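Long-range contact in nucleoid-associated protein HP_0035 (Helicobacter pylori, PDB 3F42), which probably binds DNA as a homodimer and alters its conformation, with possible roles in nucleoid organization, DNA protection and gene regulation: residues A[21-33]-A[39-51]. Numbering follows the deposited sequence.
With EDO (1,2-ethanediol), chain D.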
loop_
_atom_site.group_PDB
_atom_site.type_symbol
_atom_site.label_atom_id
_atom_site.label_comp_id
_atom_site.label_asym_id
_atom_site.label_seq_id
_atom_site.Cartn_x
_atom_site.Cartn_y
_atom_site.Cartn_z
ATOM N N GLN A 21 3.098 -8.701 -7.699
ATOM C CA GLN A 21 3.863 -9.260 -8.813
ATOM C C GLN A 21 5.077 -10.055 -8.336
ATOM O O GLN A 21 5.362 -11.167 -8.848
ATOM C CB GLN A 21 4.292 -8.149 -9.753
ATOM C CG GLN A 21 3.109 -7.609 -10.550
ATOM C CD GLN A 21 3.534 -6.720 -11.686
ATOM O OE1 GLN A 21 4.360 -5.831 -11.518
ATOM N NE2 GLN A 21 2.956 -6.949 -12.857
ATOM N N LEU A 22 5.771 -9.502 -7.351
ATOM C CA LEU A 22 6.877 -10.194 -6.718
ATOM C C LEU A 22 6.469 -11.442 -5.975
ATOM O O LEU A 22 7.213 -12.443 -6.020
ATOM C CB LEU A 22 7.685 -9.270 -5.808
ATOM C CG LEU A 22 8.463 -8.160 -6.534
ATOM C CD1 LEU A 22 9.011 -7.178 -5.501
ATOM C CD2 LEU A 22 9.593 -8.735 -7.382
ATOM N N GLU A 23 5.336 -11.400 -5.273
ATOM C CA GLU A 23 4.895 -12.578 -4.536
ATOM C C GLU A 23 4.559 -13.722 -5.497
ATOM O O GLU A 23 4.826 -14.899 -5.192
ATOM C CB GLU A 23 3.690 -12.324 -3.619
ATOM C CG GLU A 23 3.957 -11.727 -2.251
ATOM C CD GLU A 23 4.864 -12.596 -1.332
ATOM O OE1 GLU A 23 5.955 -13.029 -1.791
ATOM O OE2 GLU A 23 4.495 -12.785 -0.156
ATOM N N GLU A 24 3.949 -13.398 -6.635
ATOM C CA GLU A 24 3.679 -14.445 -7.639
ATOM C C GLU A 24 4.980 -15.091 -8.148
ATOM O O GLU A 24 5.069 -16.330 -8.259
ATOM C CB GLU A 24 2.768 -13.949 -8.786
ATOM C CG GLU A 24 3.371 -12.929 -9.736
ATOM C CD GLU A 24 2.554 -12.735 -11.013
ATOM O OE1 GLU A 24 1.806 -11.732 -11.103
ATOM O OE2 GLU A 24 2.664 -13.583 -11.926
ATOM N N LYS A 25 5.994 -14.273 -8.427
ATOM C CA LYS A 25 7.304 -14.767 -8.828
ATOM C C LYS A 25 7.911 -15.618 -7.704
ATOM O O LYS A 25 8.456 -16.678 -7.959
ATOM C CB LYS A 25 8.219 -13.597 -9.163
ATOM C CG LYS A 25 9.560 -13.979 -9.691
ATOM C CD LYS A 25 10.159 -12.783 -10.388
ATOM C CE LYS A 25 11.216 -13.169 -11.411
ATOM N NZ LYS A 25 11.644 -11.881 -12.083
ATOM N N ASN A 26 7.827 -15.139 -6.462
ATOM C CA ASN A 26 8.367 -15.912 -5.343
ATOM C C ASN A 26 7.705 -17.290 -5.266
ATOM O O ASN A 26 8.381 -18.290 -5.003
ATOM C CB ASN A 26 8.127 -15.212 -4.013
ATOM C CG ASN A 26 8.986 -14.004 -3.834
ATOM O OD1 ASN A 26 10.086 -13.910 -4.400
ATOM N ND2 ASN A 26 8.492 -13.044 -3.045
ATOM N N LYS A 27 6.387 -17.326 -5.455
ATOM C CA LYS A 27 5.642 -18.576 -5.318
ATOM C C LYS A 27 6.141 -19.608 -6.361
ATOM O O LYS A 27 6.193 -20.822 -6.111
ATOM C CB LYS A 27 4.145 -18.320 -5.489
ATOM C CG LYS A 27 3.290 -19.548 -5.177
ATOM C CD LYS A 27 1.877 -19.299 -5.517
ATOM C CE LYS A 27 1.067 -20.560 -5.237
ATOM N NZ LYS A 27 -0.337 -20.131 -4.981
ATOM N N ASP A 28 6.572 -19.102 -7.504
ATOM C CA ASP A 28 7.131 -19.932 -8.583
ATOM C C ASP A 28 8.606 -20.330 -8.438
ATOM O O ASP A 28 9.137 -21.057 -9.279
ATOM C CB ASP A 28 6.953 -19.180 -9.890
ATOM C CG ASP A 28 5.926 -19.796 -10.769
ATOM O OD1 ASP A 28 5.358 -20.879 -10.425
ATOM O OD2 ASP A 28 5.713 -19.191 -11.839
ATOM N N THR A 29 9.280 -19.881 -7.386
ATOM C CA THR A 29 10.711 -20.127 -7.235
ATOM C C THR A 29 10.881 -21.293 -6.278
ATOM O O THR A 29 10.324 -21.250 -5.185
ATOM C CB THR A 29 11.419 -18.854 -6.735
ATOM O OG1 THR A 29 11.164 -17.782 -7.687
ATOM C CG2 THR A 29 12.913 -19.066 -6.597
ATOM N N ILE A 30 11.667 -22.304 -6.650
ATOM C CA ILE A 30 11.890 -23.469 -5.728
ATOM C C ILE A 30 13.291 -23.426 -5.135
ATOM O O ILE A 30 14.261 -23.225 -5.878
ATOM C CB ILE A 30 11.732 -24.804 -6.496
ATOM C CG1 ILE A 30 10.359 -24.853 -7.156
ATOM C CG2 ILE A 30 11.946 -26.056 -5.555
ATOM C CD1 ILE A 30 10.209 -26.060 -8.174
ATOM N N HIS A 31 13.395 -23.618 -3.809
ATOM C CA HIS A 31 14.691 -23.711 -3.118
ATOM C C HIS A 31 14.761 -25.086 -2.468
ATOM O O HIS A 31 13.880 -25.440 -1.714
ATOM C CB HIS A 31 14.835 -22.641 -2.008
ATOM C CG HIS A 31 16.133 -22.745 -1.245
ATOM N ND1 HIS A 31 16.257 -23.458 -0.064
ATOM C CD2 HIS A 31 17.365 -22.246 -1.506
ATOM C CE1 HIS A 31 17.510 -23.398 0.356
ATOM N NE2 HIS A 31 18.203 -22.672 -0.501
ATOM N N THR A 32 15.838 -25.817 -2.728
ATOM C CA THR A 32 16.002 -27.188 -2.166
ATOM C C THR A 32 17.175 -27.224 -1.194
ATOM O O THR A 32 18.247 -26.718 -1.501
ATOM C CB THR A 32 16.198 -28.184 -3.308
ATOM O OG1 THR A 32 15.028 -28.112 -4.127
ATOM C CG2 THR A 32 16.376 -29.644 -2.799
ATOM N N SER A 33 16.953 -27.819 -0.034
ATOM C CA SER A 33 18.012 -28.016 0.976
ATOM C C SER A 33 18.135 -29.507 1.261
ATOM O O SER A 33 17.118 -30.186 1.390
ATOM C CB SER A 33 17.642 -27.293 2.268
ATOM O OG SER A 33 17.703 -25.870 2.081
HETATM N N MSE A 39 20.439 -37.833 2.189
HETATM C CA MSE A 39 19.327 -38.734 2.527
HETATM C C MSE A 39 18.043 -38.002 2.884
HETATM O O MSE A 39 16.976 -38.608 2.944
HETATM C CB MSE A 39 19.714 -39.680 3.668
HETATM C CG MSE A 39 20.835 -40.614 3.299
HETATM SE SE MSE A 39 21.122 -41.923 4.710
HETATM C CE MSE A 39 21.825 -40.773 6.103
ATOM N N VAL A 40 18.160 -36.699 3.156
ATOM C CA VAL A 40 16.965 -35.870 3.372
ATOM C C VAL A 40 16.997 -34.745 2.351
ATOM O O VAL A 40 18.028 -34.123 2.174
ATOM C CB VAL A 40 16.916 -35.300 4.803
ATOM C CG1 VAL A 40 15.838 -34.202 4.939
ATOM C CG2 VAL A 40 16.637 -36.400 5.825
ATOM N N SER A 41 15.862 -34.480 1.696
ATOM C CA SER A 41 15.751 -33.352 0.788
ATOM C C SER A 41 14.450 -32.649 1.117
ATOM O O SER A 41 13.391 -33.311 1.223
ATOM C CB SER A 41 15.722 -33.817 -0.655
ATOM O OG SER A 41 15.817 -32.678 -1.503
ATOM N N VAL A 42 14.518 -31.329 1.241
ATOM C CA VAL A 42 13.288 -30.535 1.409
ATOM C C VAL A 42 13.251 -29.450 0.354
ATOM O O VAL A 42 14.289 -28.930 -0.023
ATOM C CB VAL A 42 13.115 -29.931 2.806
ATOM C CG1 VAL A 42 13.076 -31.065 3.840
ATOM C CG2 VAL A 42 14.267 -28.936 3.113
ATOM N N SER A 43 12.060 -29.161 -0.149
ATOM C CA SER A 43 11.906 -28.065 -1.112
ATOM C C SER A 43 10.854 -27.078 -0.619
ATOM O O SER A 43 9.733 -27.454 -0.271
ATOM C CB SER A 43 11.481 -28.595 -2.486
ATOM O OG SER A 43 12.482 -29.455 -2.991
ATOM N N PHE A 44 11.221 -25.806 -0.689
ATOM C CA PHE A 44 10.327 -24.717 -0.356
ATOM C C PHE A 44 10.070 -23.879 -1.580
ATOM O O PHE A 44 10.968 -23.708 -2.419
ATOM C CB PHE A 44 11.000 -23.803 0.653
ATOM C CG PHE A 44 11.157 -24.416 2.032
ATOM C CD1 PHE A 44 10.126 -24.307 2.958
ATOM C CD2 PHE A 44 12.339 -25.079 2.402
ATOM C CE1 PHE A 44 10.242 -24.842 4.241
ATOM C CE2 PHE A 44 12.463 -25.620 3.712
ATOM C CZ PHE A 44 11.402 -25.489 4.618
ATOM N N ASN A 45 8.892 -23.280 -1.631
ATOM C CA ASN A 45 8.739 -22.166 -2.570
ATOM C C ASN A 45 9.182 -20.856 -1.916
ATOM O O ASN A 45 9.531 -20.815 -0.727
ATOM C CB ASN A 45 7.324 -22.131 -3.161
ATOM C CG ASN A 45 6.247 -21.728 -2.158
ATOM O OD1 ASN A 45 6.503 -21.099 -1.116
ATOM N ND2 ASN A 45 5.012 -22.111 -2.469
ATOM N N GLY A 46 9.182 -19.775 -2.694
ATOM C CA GLY A 46 9.698 -18.511 -2.218
ATOM C C GLY A 46 8.761 -17.783 -1.281
ATOM O O GLY A 46 9.106 -16.712 -0.765
ATOM N N LEU A 47 7.599 -18.372 -1.014
ATOM C CA LEU A 47 6.718 -17.874 0.061
ATOM C C LEU A 47 7.086 -18.554 1.371
ATOM O O LEU A 47 6.583 -18.185 2.434
ATOM C CB LEU A 47 5.242 -18.178 -0.230
ATOM C CG LEU A 47 4.731 -17.654 -1.571
ATOM C CD1 LEU A 47 3.224 -17.973 -1.730
ATOM C CD2 LEU A 47 4.950 -16.157 -1.664
ATOM N N GLY A 48 7.945 -19.553 1.311
ATOM C CA GLY A 48 8.305 -20.329 2.517
ATOM C C GLY A 48 7.434 -21.531 2.794
ATOM O O GLY A 48 7.563 -22.187 3.840
ATOM N N GLU A 49 6.544 -21.852 1.873
ATOM C CA GLU A 49 5.749 -23.098 1.950
ATOM C C GLU A 49 6.590 -24.315 1.576
ATOM O O GLU A 49 7.393 -24.291 0.615
ATOM C CB GLU A 49 4.538 -22.997 1.013
ATOM C CG GLU A 49 3.648 -21.808 1.447
ATOM C CD GLU A 49 2.562 -21.385 0.461
ATOM O OE1 GLU A 49 2.638 -21.719 -0.733
ATOM O OE2 GLU A 49 1.652 -20.643 0.913
ATOM N N LEU A 50 6.443 -25.359 2.367
ATOM C CA LEU A 50 7.161 -26.603 2.128
ATOM C C LEU A 50 6.361 -27.356 1.071
ATOM O O LEU A 50 5.188 -27.673 1.293
ATOM C CB LEU A 50 7.253 -27.373 3.451
ATOM C CG LEU A 50 7.997 -28.692 3.360
ATOM C CD1 LEU A 50 9.461 -28.473 2.959
ATOM C CD2 LEU A 50 7.902 -29.354 4.765
ATOM N N VAL A 51 7.003 -27.637 -0.068
ATOM C CA VAL A 51 6.285 -28.201 -1.231
ATOM C C VAL A 51 6.711 -29.616 -1.580
ATOM O O VAL A 51 5.970 -30.342 -2.283
ATOM C CB VAL A 51 6.382 -27.260 -2.467
ATOM C CG1 VAL A 51 5.708 -25.881 -2.106
ATOM C CG2 VAL A 51 7.800 -27.028 -2.885
HETATM C C1 EDO D . 2.058 -18.181 4.506
HETATM O O1 EDO D . 2.630 -18.342 3.201
HETATM C C2 EDO D . 1.766 -19.570 5.061
HETATM O O2 EDO D . 1.253 -20.472 4.058
HETATM O O HOH W 1 0.381 -20.570 -1.823
#
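Strand 30-33 pairs antiparallel with strand 40-45 (156° between their directions, 4.6 Å at closest approach) through two hydrogen-bonded pairs, H31 with F44 and S33 with V42. Each is closed by two nearly straight bonds, among them H31 N to F44 O (2.8 Å). Between them, T32 and S43 form a non-hydrogen-bonded pair whose hydroxyls meet instead, T32 OG1 lying 3.1 Å from S43 OG in a hydrogen bond. With T32 CG2 anti to the backbone N, OG1 faces S43 and the methyl touches S41 OG, whose hydrogen-bond partner is K34 NZ. On the opposite face S33 CB packs on V42 CG2, and the F44 ring meets Y78 of helix 63-93.

Beyond the strands, the type I turn 45-48 abuts the last turn of helix 5-27. G46 N makes a weak hydrogen bond to N26 O (2.9 Å). L47 straddles the helix surface: CD1 lies on the aliphatic K27 CG (3.8 Å), while CD2 reaches the E23 carboxylate, 3.3 Å from OE1. The chi2 bend of E23 (-61°) swings that carboxylate toward N26, whose ND2 donates to OE1 almost in the amide plane (2.8 Å); R85 forms a salt bridge with OE2. N45 holds the turn in shape: its OD1 accepts L47 N, an Asx turn, and E49 N from opposite faces of the amide, and ND2 donates to E49 OE1 at 171°.

The contact thus joins helix 5-27 to the first hairpin of this YbaB/EbfC protein's three-stranded antiparallel sheet, and L47 O is hydrogen-bonded to Y78 OH of the second subunit. Backbone and hydroxyl bonds tie the strands; the helix end meets the turn through L47 methyls on K27 methylenes and close backbone contacts of N45 and G46, beside an E23 carboxylate whose charge is probably stabilised by R85 and the N26 amide.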